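Local coordinates for YncI copper-binding domain-containing protein (Nocardia farcinica, PDB 3ESM) that is of unknown function but probably binds copper through an immunoglobulin-like domain of a longer, probably membrane-anchored protein, at residues Ala31-Met36 with Gln107-Gly112. The protein carries 2 engineered substitutions. Numbering follows the deposited sequence.
Sequences AATTAM and QTYSDG. Engineered in segment 31-36: M36 (natural residue Leu).
A classic beta bulge sets two residues, T34 and A35, against the single T108 on the neighbouring strand: T108 O takes a hydrogen bond of 2.8 Å from T34 N and a weak one from A35 N. T108 N returns a bond to A35 O at 2.9 Å. The bulge turns T34 aside; with chi1 at 60°, its OG1 is tucked between N and C, where a water links it to Y109 O. In this immunoglobulin-like fold, strands 33-43 and 100-109 run antiparallel, and the second ends here in a type I turn, Y109 to G112. S110, second residue of that turn, continues the pairing beyond the strands: its N binds A32 O, while OG accepts A32 N-H, 2.9 Å from N to OG and nearly straight at 170°. On the face shared by T33, M36, Q107 and Y109, the extended Q107 side chain runs roughly perpendicular to T33, and NE2 donates to T33 OG1 (2.8 Å), with OG1 3° out of the Q107 amide plane; NE2 also reaches P25 O, and OE1 accepts from W117 NE1. The engineered M36 curls its CE back to 3.4 Å from Q107 CG. T33 OG1 sits over the rim of one face of the Y109 ring, whose OH bonds to E27 N.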
loop_
_atom_site.group_PDB
_atom_site.type_symbol
_atom_site.label_atom_id
_atom_site.label_comp_id
_atom_site.label_asym_id
_atom_site.label_seq_id
_atom_site.Cartn_x
_atom_site.Cartn_y
_atom_site.Cartn_z
ATOM N N ALA A 31 -1.220 2.881 15.482
ATOM C CA ALA A 31 -0.483 2.540 14.247
ATOM C C ALA A 31 -0.072 3.827 13.518
ATOM O O ALA A 31 -0.719 4.873 13.677
ATOM C CB ALA A 31 -1.366 1.705 13.367
ATOM N N ALA A 32 1.000 3.746 12.717
ATOM C CA ALA A 32 1.563 4.925 12.057
ATOM C C ALA A 32 1.370 4.798 10.549
ATOM O O ALA A 32 1.232 3.686 10.053
ATOM C CB ALA A 32 3.050 5.000 12.365
ATOM N N THR A 33 1.326 5.913 9.836
ATOM C CA THR A 33 1.227 5.838 8.382
ATOM C C THR A 33 2.626 5.529 7.822
ATOM O O THR A 33 3.572 6.295 8.059
ATOM C CB THR A 33 0.758 7.151 7.768
ATOM O OG1 THR A 33 -0.567 7.426 8.244
ATOM C CG2 THR A 33 0.748 7.036 6.229
ATOM N N THR A 34 2.701 4.461 7.030
ATOM C CA THR A 34 3.989 4.007 6.442
ATOM C C THR A 34 4.074 4.056 4.924
ATOM O O THR A 34 5.174 3.962 4.352
ATOM C CB THR A 34 4.342 2.587 6.886
ATOM O OG1 THR A 34 3.304 1.682 6.460
ATOM C CG2 THR A 34 4.500 2.563 8.419
ATOM N N ALA A 35 2.944 4.269 4.262
ATOM C CA ALA A 35 2.993 4.497 2.801
ATOM C C ALA A 35 1.729 5.220 2.370
ATOM O O ALA A 35 0.683 5.149 3.037
ATOM C CB ALA A 35 3.093 3.193 2.066
ATOM N N MET A 36 1.842 5.899 1.251
ATOM C CA MET A 36 0.682 6.567 0.658
ATOM C C MET A 36 0.759 6.377 -0.837
ATOM O O MET A 36 1.789 6.703 -1.433
ATOM C CB MET A 36 0.745 8.061 0.993
ATOM C CG MET A 36 -0.333 8.914 0.347
ATOM S SD MET A 36 -1.977 8.667 1.114
ATOM C CE MET A 36 -1.490 8.271 2.724
ATOM N N GLN A 107 -3.929 4.624 1.919
ATOM C CA GLN A 107 -3.005 4.953 3.031
ATOM C C GLN A 107 -2.688 3.692 3.812
ATOM O O GLN A 107 -3.586 3.077 4.375
ATOM C CB GLN A 107 -3.701 5.962 3.962
ATOM C CG GLN A 107 -2.876 6.433 5.166
ATOM C CD GLN A 107 -3.726 7.314 6.103
ATOM O OE1 GLN A 107 -4.899 7.549 5.811
ATOM N NE2 GLN A 107 -3.136 7.811 7.196
ATOM N N THR A 108 -1.407 3.320 3.906
ATOM C CA THR A 108 -1.034 2.115 4.602
ATOM C C THR A 108 -0.566 2.445 6.006
ATOM O O THR A 108 0.234 3.393 6.181
ATOM C CB THR A 108 0.143 1.405 3.868
ATOM O OG1 THR A 108 -0.269 0.979 2.549
ATOM C CG2 THR A 108 0.615 0.213 4.667
ATOM N N TYR A 109 -1.018 1.632 6.975
ATOM C CA TYR A 109 -0.597 1.763 8.376
ATOM C C TYR A 109 0.331 0.652 8.787
ATOM O O TYR A 109 0.318 -0.425 8.187
ATOM C CB TYR A 109 -1.812 1.713 9.282
ATOM C CG TYR A 109 -2.582 3.011 9.310
ATOM C CD1 TYR A 109 -2.412 3.905 10.358
ATOM C CD2 TYR A 109 -3.508 3.321 8.318
ATOM C CE1 TYR A 109 -3.128 5.059 10.427
ATOM C CE2 TYR A 109 -4.256 4.487 8.392
ATOM C CZ TYR A 109 -4.053 5.352 9.454
ATOM O OH TYR A 109 -4.760 6.539 9.571
ATOM N N SER A 110 1.140 0.931 9.810
ATOM C CA SER A 110 2.119 -0.025 10.290
ATOM C C SER A 110 1.545 -1.358 10.742
ATOM O O SER A 110 2.281 -2.363 10.805
ATOM C CB SER A 110 2.873 0.602 11.439
ATOM O OG SER A 110 1.975 1.030 12.447
ATOM N N ASP A 111 0.273 -1.370 11.122
ATOM C CA ASP A 111 -0.372 -2.628 11.575
ATOM C C ASP A 111 -0.938 -3.476 10.435
ATOM O O ASP A 111 -1.625 -4.502 10.671
ATOM C CB ASP A 111 -1.477 -2.338 12.606
ATOM C CG ASP A 111 -2.611 -1.518 12.041
ATOM O OD1 ASP A 111 -2.636 -1.273 10.812
ATOM O OD2 ASP A 111 -3.483 -1.081 12.855
ATOM N N GLY A 112 -0.668 -3.060 9.198
ATOM C CA GLY A 112 -1.090 -3.825 8.041
ATOM C C GLY A 112 -2.370 -3.334 7.377
ATOM O O GLY A 112 -2.672 -3.748 6.262
HETATM O O HOH W 1 2.873 -0.928 6.987
#